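Local atomic coordinates of uncharacterized protein (Leishmania major, PDB entry 2B4W), a protein that is of unknown function but probably adopts the five-bladed beta-propeller fold of the beta-fructosidase superfamily. Residues A[6-11]-A[244-249]; A[146-151]-A[159-164]; A[177-182]-A[234-239]; A[248-253]-A[289-294]. All coordinates share one frame; numbering follows the deposited sequence.

In the fold
The four contacts illustrate how a chain built mostly of strands, probably a five-bladed propeller, is held together, within a sheet and between sheets. They fall into two clusters. Contacts 1 and 4 share Ser248 and Cys249, with centres about 10 Å apart, and gather the N-terminal helix, the turn after strand 238-245 and strand 287-293. Contacts 2 and 3, with centres about 8 Å apart, meet in the sheet containing strands 145-149, 159-164 and 180-181, where Phe161 O receives Arg236 NH1. Strand 238-245 joins the clusters, starting at contact 3 and ending at contact 1, about 27 Å away between centres. Contacts 2 and 4 lie on opposite sides of the chain's centre.

Contact 1: A[6-11]-A[244-249]; sequences AAFEAN and IGTKSC
Helix 3-11, which precedes the first strand, rests Phe8 and Glu9 against the turn that follows strand 238-245. Phe8 approaches by the far end of its ring: CZ comes 3.5 Å from Ile244 C, while CE2 meets Cys249 SG. The sulfur lies nearly in the ring plane, 4.8 Å from the ring centroid and 82° off its normal, a sulfur-aromatic contact at the edge. With CG anti to the backbone N (chi1 177°), the ring reaches out from the helix, and its CD2 passes the Thr246 methyl CG2.

The strand end beneath is a classic beta bulge, Ile244 and Gly245 both facing Asn226 of strand 223-231, and the chain then turns through a short 3-10 segment. Inside that turn Cys249 SG accepts a hydrogen bond from Thr246 N at 3.5 Å, so the same sulfur serves both the backbone and the ring.

Glu9 spreads its carboxylate over two hydroxyls of this turn. Thr246 OG1 donates to Glu9 OE2 at 2.9 Å, from 36° above the carboxylate plane, and Ser248 OG donates to Glu9 OE1 in a bond whose modelled 2.5 Å is very short and should be read with caution. A water donates to Glu9 OE2 at 2.8 Å and weakly accepts from Ser248 N. Lys5 adds a salt bridge to OE2, which probably helps keep the carboxylate charged.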
loop_
_atom_site.group_PDB
_atom_site.type_symbol
_atom_site.label_atom_id
_atom_site.label_comp_id
_atom_site.label_asym_id
_atom_site.label_seq_id
_atom_site.Cartn_x
_atom_site.Cartn_y
_atom_site.Cartn_z
ATOM N N ALA A 6 -12.146 4.711 18.477
ATOM C CA ALA A 6 -12.817 3.973 19.558
ATOM C C ALA A 6 -14.162 3.440 19.095
ATOM O O ALA A 6 -14.636 2.342 19.425
ATOM C CB ALA A 6 -12.956 4.865 20.782
ATOM N N ALA A 7 -14.815 4.260 18.263
ATOM C CA ALA A 7 -16.066 3.747 17.686
ATOM C C ALA A 7 -15.762 2.524 16.832
ATOM O O ALA A 7 -16.425 1.497 16.972
ATOM C CB ALA A 7 -16.767 4.834 16.900
ATOM N N PHE A 8 -14.754 2.629 15.963
ATOM C CA PHE A 8 -14.414 1.507 15.095
ATOM C C PHE A 8 -14.162 0.243 15.914
ATOM O O PHE A 8 -14.788 -0.786 15.671
ATOM C CB PHE A 8 -13.183 1.752 14.219
ATOM C CG PHE A 8 -12.782 0.558 13.351
ATOM C CD1 PHE A 8 -13.432 0.316 12.147
ATOM C CD2 PHE A 8 -11.778 -0.317 13.709
ATOM C CE1 PHE A 8 -13.076 -0.759 11.356
ATOM C CE2 PHE A 8 -11.402 -1.393 12.925
ATOM C CZ PHE A 8 -12.052 -1.612 11.733
ATOM N N GLU A 9 -13.237 0.339 16.863
ATOM C CA GLU A 9 -12.941 -0.798 17.724
ATOM C C GLU A 9 -14.195 -1.439 18.322
ATOM O O GLU A 9 -14.224 -2.649 18.518
ATOM C CB GLU A 9 -12.044 -0.380 18.890
ATOM C CG GLU A 9 -10.719 0.203 18.461
ATOM C CD GLU A 9 -9.755 -0.821 17.904
ATOM O OE1 GLU A 9 -9.894 -2.042 18.104
ATOM O OE2 GLU A 9 -8.812 -0.354 17.238
ATOM N N ALA A 10 -15.185 -0.612 18.596
ATOM C CA ALA A 10 -16.438 -1.043 19.190
ATOM C C ALA A 10 -17.344 -1.694 18.155
ATOM O O ALA A 10 -18.062 -2.658 18.421
ATOM C CB ALA A 10 -17.131 0.157 19.820
ATOM N N ASN A 11 -17.290 -1.125 16.951
ATOM C CA ASN A 11 -18.172 -1.557 15.879
ATOM C C ASN A 11 -17.500 -2.395 14.811
ATOM O O ASN A 11 -18.068 -2.605 13.733
ATOM C CB ASN A 11 -18.778 -0.282 15.256
ATOM C CG ASN A 11 -19.771 0.362 16.207
ATOM O OD1 ASN A 11 -20.691 -0.318 16.673
ATOM N ND2 ASN A 11 -19.576 1.644 16.497
ATOM N N ILE A 244 -10.977 1.159 8.355
ATOM C CA ILE A 244 -11.336 -0.198 7.890
ATOM C C ILE A 244 -10.590 -1.309 8.600
ATOM O O ILE A 244 -10.960 -2.487 8.543
ATOM C CB ILE A 244 -11.137 -0.316 6.362
ATOM C CG1 ILE A 244 -9.712 -0.085 5.874
ATOM C CG2 ILE A 244 -12.126 0.618 5.661
ATOM C CD1 ILE A 244 -9.603 -0.101 4.354
ATOM N N GLY A 245 -9.537 -0.971 9.332
ATOM C CA GLY A 245 -8.712 -1.848 10.100
ATOM C C GLY A 245 -7.852 -1.151 11.130
ATOM O O GLY A 245 -7.440 -0.004 11.028
ATOM N N THR A 246 -7.547 -1.916 12.163
ATOM C CA THR A 246 -6.592 -1.607 13.204
ATOM C C THR A 246 -5.887 -2.900 13.603
ATOM O O THR A 246 -6.236 -3.991 13.138
ATOM C CB THR A 246 -7.250 -1.021 14.464
ATOM O OG1 THR A 246 -8.198 -2.001 14.910
ATOM C CG2 THR A 246 -8.059 0.237 14.205
ATOM N N LYS A 247 -4.920 -2.742 14.480
ATOM C CA LYS A 247 -4.071 -3.755 15.092
ATOM C C LYS A 247 -4.883 -4.891 15.703
ATOM O O LYS A 247 -4.558 -6.069 15.568
ATOM C CB LYS A 247 -3.202 -3.141 16.203
ATOM C CG LYS A 247 -1.789 -3.555 16.410
ATOM C CD LYS A 247 -1.405 -4.945 15.985
ATOM C CE LYS A 247 -0.064 -5.334 16.616
ATOM N NZ LYS A 247 -0.299 -6.468 17.551
ATOM N N SER A 248 -5.954 -4.528 16.420
ATOM C CA SER A 248 -6.748 -5.544 17.096
ATOM C C SER A 248 -7.588 -6.382 16.146
ATOM O O SER A 248 -8.226 -7.343 16.600
ATOM C CB SER A 248 -7.720 -4.883 18.079
ATOM O OG SER A 248 -8.508 -3.968 17.329
ATOM N N CYS A 249 -7.617 -6.024 14.871
ATOM C CA CYS A 249 -8.365 -6.752 13.859
ATOM C C CYS A 249 -7.674 -8.021 13.377
ATOM O O CYS A 249 -8.312 -8.926 12.841
ATOM C CB CYS A 249 -8.541 -5.870 12.614
ATOM S SG CYS A 249 -9.729 -4.559 12.849
HETATM O O HOH W 1 -6.225 -1.437 17.619
#

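Contact 2: A[146-151]-A[159-164]; sequences GVFSRP and IGFVIL
Phe148 and Phe161 meet as an edge-to-face pair on the central beta hairpin of a four-stranded antiparallel sheet, consistent with one blade of a propeller. Their backbones form a non-hydrogen-bonded pair, yet the rings are turned differently: Phe148 has CG beside its backbone N (chi1 -63°), Phe161 has CG anti to its own (chi1 177°). Phe161 presents an edge to its neighbour, placing CD1 3.5 Å above the Phe148 plane and over its centre, with the planes inclined at 53°. Next along the same edge, Phe161 CE1 comes 3.7 Å from Gly146 CA, an approach allowed because Gly146 has no side chain. Both rings also touch Leu231 of strand 223-231, in the adjoining sheet.

On the face opposite the two rings, which also carries Ser149, Val147 CB packs on Val162 CG1; at the strand end Val147 CG2 meets Leu164 CD1 at 3.8 Å.

Between these faces the hydrogen-bonded pairs lock the register. Val162 N reaches Val147 O at 2.8 Å in the carbonyl plane, and the same oxygen receives Phe161 CA in a CA-H...O contact of 3.1 Å. Farther along, Ser149 OG stands over Gly160, 3.2 Å from its CA.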
loop_
_atom_site.group_PDB
_atom_site.type_symbol
_atom_site.label_atom_id
_atom_site.label_comp_id
_atom_site.label_asym_id
_atom_site.label_seq_id
_atom_site.Cartn_x
_atom_site.Cartn_y
_atom_site.Cartn_z
ATOM N N GLY A 146 -3.247 9.155 -12.561
ATOM C CA GLY A 146 -3.430 9.833 -11.295
ATOM C C GLY A 146 -2.217 9.633 -10.405
ATOM O O GLY A 146 -1.691 8.518 -10.275
ATOM N N VAL A 147 -1.747 10.717 -9.787
ATOM C CA VAL A 147 -0.601 10.579 -8.892
ATOM C C VAL A 147 -0.886 11.225 -7.537
ATOM O O VAL A 147 -1.333 12.365 -7.422
ATOM C CB VAL A 147 0.699 11.164 -9.480
ATOM C CG1 VAL A 147 1.888 10.742 -8.615
ATOM C CG2 VAL A 147 0.918 10.736 -10.927
ATOM N N PHE A 148 -0.595 10.444 -6.500
ATOM C CA PHE A 148 -0.682 10.914 -5.130
ATOM C C PHE A 148 0.705 11.137 -4.518
ATOM O O PHE A 148 1.569 10.259 -4.563
ATOM C CB PHE A 148 -1.397 9.912 -4.230
ATOM C CG PHE A 148 -2.846 9.639 -4.594
ATOM C CD1 PHE A 148 -3.203 8.650 -5.499
ATOM C CD2 PHE A 148 -3.829 10.393 -3.985
ATOM C CE1 PHE A 148 -4.531 8.403 -5.815
ATOM C CE2 PHE A 148 -5.153 10.149 -4.297
ATOM C CZ PHE A 148 -5.502 9.149 -5.188
ATOM N N SER A 149 0.896 12.308 -3.937
ATOM C CA SER A 149 2.124 12.663 -3.242
ATOM C C SER A 149 1.928 12.628 -1.741
ATOM O O SER A 149 0.797 12.431 -1.299
ATOM C CB SER A 149 2.528 14.091 -3.645
ATOM O OG SER A 149 1.510 14.985 -3.188
ATOM N N ARG A 150 2.989 12.803 -0.965
ATOM C CA ARG A 150 2.879 12.779 0.485
ATOM C C ARG A 150 3.986 13.593 1.144
ATOM O O ARG A 150 4.879 13.041 1.795
ATOM C CB ARG A 150 2.909 11.344 1.033
ATOM C CG ARG A 150 1.982 11.103 2.209
ATOM C CD ARG A 150 2.414 11.867 3.459
ATOM N NE ARG A 150 3.723 11.373 3.863
ATOM C CZ ARG A 150 4.049 10.580 4.862
ATOM N NH1 ARG A 150 3.144 10.097 5.704
ATOM N NH2 ARG A 150 5.330 10.251 5.036
ATOM N N PRO A 151 3.961 14.909 1.022
ATOM C CA PRO A 151 4.924 15.707 1.801
ATOM C C PRO A 151 4.699 15.560 3.302
ATOM O O PRO A 151 3.614 15.730 3.841
ATOM C CB PRO A 151 4.643 17.144 1.353
ATOM C CG PRO A 151 3.278 17.116 0.757
ATOM C CD PRO A 151 3.087 15.735 0.178
ATOM N N ILE A 159 -1.543 14.925 2.005
ATOM C CA ILE A 159 -1.661 14.012 0.887
ATOM C C ILE A 159 -2.136 14.884 -0.281
ATOM O O ILE A 159 -3.181 15.522 -0.150
ATOM C CB ILE A 159 -2.652 12.857 1.026
ATOM C CG1 ILE A 159 -2.199 11.666 1.859
ATOM C CG2 ILE A 159 -3.036 12.418 -0.385
ATOM C CD1 ILE A 159 -3.293 10.956 2.631
ATOM N N GLY A 160 -1.325 14.867 -1.325
ATOM C CA GLY A 160 -1.588 15.616 -2.534
ATOM C C GLY A 160 -1.946 14.723 -3.708
ATOM O O GLY A 160 -1.830 13.502 -3.648
ATOM N N PHE A 161 -2.393 15.336 -4.795
ATOM C CA PHE A 161 -2.870 14.617 -5.952
ATOM C C PHE A 161 -2.804 15.509 -7.189
ATOM O O PHE A 161 -3.284 16.644 -7.189
ATOM C CB PHE A 161 -4.321 14.145 -5.748
ATOM C CG PHE A 161 -4.867 13.446 -6.981
ATOM C CD1 PHE A 161 -4.559 12.111 -7.211
ATOM C CD2 PHE A 161 -5.675 14.072 -7.896
ATOM C CE1 PHE A 161 -5.034 11.465 -8.333
ATOM C CE2 PHE A 161 -6.123 13.442 -9.036
ATOM C CZ PHE A 161 -5.804 12.117 -9.261
ATOM N N VAL A 162 -2.222 14.941 -8.236
ATOM C CA VAL A 162 -2.195 15.571 -9.547
ATOM C C VAL A 162 -2.381 14.564 -10.671
ATOM O O VAL A 162 -1.892 13.429 -10.708
ATOM C CB VAL A 162 -0.872 16.339 -9.761
ATOM C CG1 VAL A 162 0.272 15.360 -9.954
ATOM C CG2 VAL A 162 -1.022 17.294 -10.938
ATOM N N ILE A 163 -3.152 14.995 -11.671
ATOM C CA ILE A 163 -3.335 14.128 -12.824
ATOM C C ILE A 163 -2.267 14.380 -13.877
ATOM O O ILE A 163 -2.174 15.526 -14.330
ATOM C CB ILE A 163 -4.704 14.362 -13.488
ATOM C CG1 ILE A 163 -5.898 14.065 -12.582
ATOM C CG2 ILE A 163 -4.776 13.589 -14.796
ATOM C CD1 ILE A 163 -7.233 14.557 -13.092
ATOM N N LEU A 164 -1.499 13.380 -14.286
ATOM C CA LEU A 164 -0.521 13.612 -15.357
ATOM C C LEU A 164 -0.941 12.921 -16.652
ATOM O O LEU A 164 -1.825 12.067 -16.608
ATOM C CB LEU A 164 0.856 13.122 -14.944
ATOM C CG LEU A 164 1.533 13.616 -13.689
ATOM C CD1 LEU A 164 2.848 12.861 -13.483
ATOM C CD2 LEU A 164 1.806 15.105 -13.738
#

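Contact 3: A[177-182]-A[234-239]; sequences KAPPLD and QSRAIT
Arg236 extends its guanidinium to the paired prolines of 177-182 and slots it between Pro179 and Leu181. The reach comes from its side-chain torsions: the chain runs extended through chi2, and a bend at chi3 (49°) swings the flat head round. NH2 is then shared by two carbonyls, Pro179 O and Pro180 O, each 3.0 Å away and each a weak hydrogen bond. Pro179 CB lies over one face of the group, and Leu181 CD2 over the opposite face. NE gives its hydrogen to a water at 2.9 Å, while NH1 binds Phe161 O, so each guanidinium nitrogen has a partner.

Leu181 bends its end toward the other segment and crosses both Arg236 and Ile238 at about a right angle. Ile238, folded at both chi1 and chi2, sets CG1 3.6 Å from Asp182 O and CD1 4.2 Å from Leu181 CD1. A second water accepts from Asp182 N and donates to Arg236 O at 2.6 Å. The short, weakly bonded strand 180-181 and strand 238-245 are outermost in two successive sheets, so this is a surface junction between two sheets, consistent with neighbouring blades of a propeller.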
loop_
_atom_site.group_PDB
_atom_site.type_symbol
_atom_site.label_atom_id
_atom_site.label_comp_id
_atom_site.label_asym_id
_atom_site.label_seq_id
_atom_site.Cartn_x
_atom_site.Cartn_y
_atom_site.Cartn_z
ATOM N N LYS A 177 4.974 19.364 -6.671
ATOM C CA LYS A 177 4.048 20.481 -6.827
ATOM C C LYS A 177 2.595 20.033 -6.832
ATOM O O LYS A 177 1.681 20.847 -7.027
ATOM N N ALA A 178 2.370 18.733 -6.630
ATOM C CA ALA A 178 0.977 18.270 -6.628
ATOM C C ALA A 178 0.186 19.020 -5.557
ATOM O O ALA A 178 0.659 19.091 -4.417
ATOM C CB ALA A 178 0.901 16.770 -6.435
ATOM N N PRO A 179 -0.957 19.605 -5.897
ATOM C CA PRO A 179 -1.715 20.338 -4.881
ATOM C C PRO A 179 -2.298 19.320 -3.899
ATOM O O PRO A 179 -2.536 18.185 -4.302
ATOM C CB PRO A 179 -2.850 21.027 -5.626
ATOM C CG PRO A 179 -2.489 20.914 -7.064
ATOM C CD PRO A 179 -1.669 19.651 -7.185
ATOM N N PRO A 180 -2.474 19.807 -2.679
ATOM C CA PRO A 180 -2.981 19.001 -1.579
ATOM C C PRO A 180 -4.464 18.703 -1.707
ATOM O O PRO A 180 -5.260 19.435 -2.278
ATOM C CB PRO A 180 -2.756 19.896 -0.351
ATOM C CG PRO A 180 -2.863 21.277 -0.926
ATOM C CD PRO A 180 -2.173 21.190 -2.257
ATOM N N LEU A 181 -4.825 17.558 -1.123
ATOM C CA LEU A 181 -6.220 17.236 -0.934
ATOM C C LEU A 181 -6.459 17.392 0.583
ATOM O O LEU A 181 -5.488 17.232 1.323
ATOM C CB LEU A 181 -6.610 15.847 -1.385
ATOM C CG LEU A 181 -6.339 15.416 -2.826
ATOM C CD1 LEU A 181 -6.477 13.910 -2.963
ATOM C CD2 LEU A 181 -7.276 16.111 -3.790
ATOM N N ASP A 182 -7.702 17.680 0.864
ATOM C CA ASP A 182 -8.355 17.847 2.132
ATOM C C ASP A 182 -8.626 16.512 2.809
ATOM O O ASP A 182 -9.778 16.068 2.732
ATOM C CB ASP A 182 -9.699 18.564 1.907
ATOM C CG ASP A 182 -10.148 19.233 3.198
ATOM O OD1 ASP A 182 -9.325 19.260 4.142
ATOM O OD2 ASP A 182 -11.306 19.696 3.200
ATOM N N GLN A 234 -11.667 14.927 -10.438
ATOM C CA GLN A 234 -11.949 16.210 -11.082
ATOM C C GLN A 234 -12.340 17.298 -10.093
ATOM O O GLN A 234 -11.710 18.355 -10.001
ATOM C CB GLN A 234 -13.059 16.004 -12.115
ATOM N N SER A 235 -13.395 17.068 -9.321
ATOM C CA SER A 235 -13.803 18.033 -8.303
ATOM C C SER A 235 -12.830 17.976 -7.136
ATOM O O SER A 235 -12.759 18.887 -6.317
ATOM C CB SER A 235 -15.228 17.760 -7.844
ATOM O OG SER A 235 -15.389 16.492 -7.252
ATOM N N ARG A 236 -12.068 16.882 -7.071
ATOM C CA ARG A 236 -11.139 16.720 -5.960
ATOM C C ARG A 236 -11.858 16.600 -4.623
ATOM O O ARG A 236 -11.235 16.716 -3.566
ATOM C CB ARG A 236 -10.168 17.895 -5.938
ATOM C CG ARG A 236 -9.467 18.156 -7.250
ATOM C CD ARG A 236 -8.310 19.131 -7.096
ATOM N NE ARG A 236 -7.372 18.873 -6.020
ATOM C CZ ARG A 236 -6.142 18.391 -6.076
ATOM N NH1 ARG A 236 -5.559 18.048 -7.222
ATOM N NH2 ARG A 236 -5.422 18.220 -4.971
ATOM N N ALA A 237 -13.155 16.356 -4.634
ATOM C CA ALA A 237 -13.941 16.077 -3.439
ATOM C C ALA A 237 -13.581 14.730 -2.801
ATOM O O ALA A 237 -13.334 13.767 -3.524
ATOM C CB ALA A 237 -15.432 16.088 -3.745
ATOM N N ILE A 238 -13.574 14.691 -1.471
ATOM C CA ILE A 238 -13.249 13.519 -0.672
ATOM C C ILE A 238 -14.484 13.009 0.073
ATOM O O ILE A 238 -15.152 13.743 0.797
ATOM C CB ILE A 238 -12.132 13.789 0.347
ATOM C CG1 ILE A 238 -10.822 14.298 -0.260
ATOM C CG2 ILE A 238 -11.885 12.544 1.169
ATOM C CD1 ILE A 238 -10.296 13.394 -1.364
ATOM N N THR A 239 -14.813 11.737 -0.136
ATOM C CA THR A 239 -15.987 11.105 0.413
ATOM C C THR A 239 -15.697 9.698 0.924
ATOM O O THR A 239 -14.687 9.064 0.603
ATOM C CB THR A 239 -17.114 11.038 -0.641
ATOM O OG1 THR A 239 -16.675 10.294 -1.789
ATOM C CG2 THR A 239 -17.493 12.435 -1.135
HETATM O O HOH W 2 -8.298 20.085 -3.558
HETATM O O HOH W 3 -9.681 17.617 -1.738
#

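Contact 4: A[248-253]-A[289-294]; sequences SCYPPC and GRITID
The backbones of Tyr250 and Gly289 approach to 6.2 Å between CA atoms, as the chain leaves a 3-10 turn and passes beside strand 287-293 without a hydrogen bond between them. Side chains do the joining. Tyr250 lays one face of its ring under the Ile291 methyl CG2, a CH-pi contact 3.9 Å from the ring centroid and 18° off the ring normal. The ring's edge runs along the strand backbone: CD2 lies 3.6 Å from Gly289 CA, and CE2 meets Gly289 C at the same distance, an approach permitted by a residue with no side chain. The phenol OH hydrogen-bonds to Asn226.

Ile291 spreads both branches over the same side of the ring. Its chi1 of 56° puts CG1 between the backbone N and carbonyl carbon, and the extended branch carries CD1 to 3.7 Å from Tyr250 OH and 3.8 Å from Cys249 CB. CG2 also lies close to Cys249 O, an oxygen that receives a hydrogen bond from Ser17.

The CB of Arg290 leaves away from the loop, and its guanidinium forms salt bridges with Asp69, Glu16 and Asp278. Strand 287-293 pairs with N-terminal strand 16-23, an arrangement consistent with the "velcro" closure of a beta-propeller.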
loop_
_atom_site.group_PDB
_atom_site.type_symbol
_atom_site.label_atom_id
_atom_site.label_comp_id
_atom_site.label_asym_id
_atom_site.label_seq_id
_atom_site.Cartn_x
_atom_site.Cartn_y
_atom_site.Cartn_z
ATOM N N SER A 248 -5.954 -4.528 16.420
ATOM C CA SER A 248 -6.748 -5.544 17.096
ATOM C C SER A 248 -7.588 -6.382 16.146
ATOM O O SER A 248 -8.226 -7.343 16.600
ATOM C CB SER A 248 -7.720 -4.883 18.079
ATOM O OG SER A 248 -8.508 -3.968 17.329
ATOM N N CYS A 249 -7.617 -6.024 14.871
ATOM C CA CYS A 249 -8.365 -6.752 13.859
ATOM C C CYS A 249 -7.674 -8.021 13.377
ATOM O O CYS A 249 -8.312 -8.926 12.841
ATOM C CB CYS A 249 -8.541 -5.870 12.614
ATOM S SG CYS A 249 -9.729 -4.559 12.849
ATOM N N TYR A 250 -6.364 -8.017 13.550
ATOM C CA TYR A 250 -5.415 -9.039 13.161
ATOM C C TYR A 250 -4.989 -9.839 14.381
ATOM O O TYR A 250 -5.053 -9.312 15.487
ATOM C CB TYR A 250 -4.176 -8.407 12.496
ATOM C CG TYR A 250 -4.545 -7.530 11.316
ATOM C CD1 TYR A 250 -4.958 -6.217 11.472
ATOM C CD2 TYR A 250 -4.470 -8.044 10.024
ATOM C CE1 TYR A 250 -5.299 -5.411 10.389
ATOM C CE2 TYR A 250 -4.807 -7.250 8.945
ATOM C CZ TYR A 250 -5.219 -5.952 9.120
ATOM O OH TYR A 250 -5.538 -5.190 8.009
ATOM N N PRO A 251 -4.557 -11.069 14.206
ATOM C CA PRO A 251 -4.111 -11.826 15.375
ATOM C C PRO A 251 -3.007 -11.095 16.141
ATOM O O PRO A 251 -2.267 -10.234 15.664
ATOM C CB PRO A 251 -3.573 -13.127 14.785
ATOM C CG PRO A 251 -4.268 -13.263 13.467
ATOM C CD PRO A 251 -4.463 -11.857 12.976
ATOM N N PRO A 252 -2.934 -11.437 17.420
ATOM C CA PRO A 252 -1.894 -10.890 18.288
ATOM C C PRO A 252 -0.497 -11.245 17.794
ATOM O O PRO A 252 -0.209 -12.351 17.335
ATOM C CB PRO A 252 -2.156 -11.585 19.626
ATOM C CG PRO A 252 -2.971 -12.790 19.287
ATOM C CD PRO A 252 -3.837 -12.352 18.134
ATOM N N CYS A 253 0.390 -10.254 17.885
ATOM C CA CYS A 253 1.788 -10.400 17.531
ATOM C C CYS A 253 2.571 -9.220 18.112
ATOM O O CYS A 253 2.022 -8.139 18.308
ATOM C CB CYS A 253 1.988 -10.488 16.020
ATOM S SG CYS A 253 1.157 -9.194 15.066
ATOM N N GLY A 289 -0.550 -8.950 7.823
ATOM C CA GLY A 289 -1.822 -9.564 8.127
ATOM C C GLY A 289 -2.805 -9.463 6.972
ATOM O O GLY A 289 -2.665 -8.668 6.036
ATOM N N ARG A 290 -3.835 -10.300 7.051
ATOM C CA ARG A 290 -4.995 -10.258 6.183
ATOM C C ARG A 290 -6.275 -10.397 7.019
ATOM O O ARG A 290 -6.394 -11.345 7.802
ATOM C CB ARG A 290 -4.932 -11.369 5.133
ATOM C CG ARG A 290 -6.223 -11.540 4.347
ATOM C CD ARG A 290 -6.210 -12.720 3.428
ATOM N NE ARG A 290 -6.367 -14.026 4.037
ATOM C CZ ARG A 290 -7.493 -14.530 4.535
ATOM N NH1 ARG A 290 -8.639 -13.878 4.546
ATOM N NH2 ARG A 290 -7.512 -15.751 5.070
ATOM N N ILE A 291 -7.198 -9.463 6.825
ATOM C CA ILE A 291 -8.537 -9.528 7.383
ATOM C C ILE A 291 -9.524 -9.402 6.210
ATOM O O ILE A 291 -9.204 -8.682 5.256
ATOM C CB ILE A 291 -8.888 -8.454 8.430
ATOM C CG1 ILE A 291 -8.708 -7.024 7.945
ATOM C CG2 ILE A 291 -8.134 -8.768 9.732
ATOM C CD1 ILE A 291 -9.066 -5.884 8.892
ATOM N N THR A 292 -10.636 -10.100 6.350
ATOM C CA THR A 292 -11.745 -10.079 5.384
ATOM C C THR A 292 -12.810 -9.160 5.970
ATOM O O THR A 292 -13.250 -9.355 7.095
ATOM C CB THR A 292 -12.258 -11.494 5.100
ATOM O OG1 THR A 292 -11.181 -12.310 4.605
ATOM C CG2 THR A 292 -13.332 -11.487 4.029
ATOM N N ILE A 293 -13.180 -8.155 5.194
ATOM C CA ILE A 293 -14.023 -7.041 5.522
ATOM C C ILE A 293 -14.993 -6.728 4.377
ATOM O O ILE A 293 -14.824 -7.201 3.260
ATOM C CB ILE A 293 -13.156 -5.812 5.837
ATOM C CG1 ILE A 293 -12.251 -5.346 4.705
ATOM C CG2 ILE A 293 -12.296 -6.072 7.070
ATOM C CD1 ILE A 293 -11.823 -3.898 4.826
ATOM N N ASP A 294 -16.017 -5.956 4.652
ATOM C CA ASP A 294 -16.968 -5.494 3.661
ATOM C C ASP A 294 -16.267 -4.570 2.658
ATOM O O ASP A 294 -15.299 -3.895 3.019
ATOM C CB ASP A 294 -18.109 -4.725 4.312
ATOM C CG ASP A 294 -18.834 -5.539 5.366
ATOM O OD1 ASP A 294 -19.458 -6.553 4.997
ATOM O OD2 ASP A 294 -18.760 -5.166 6.556
#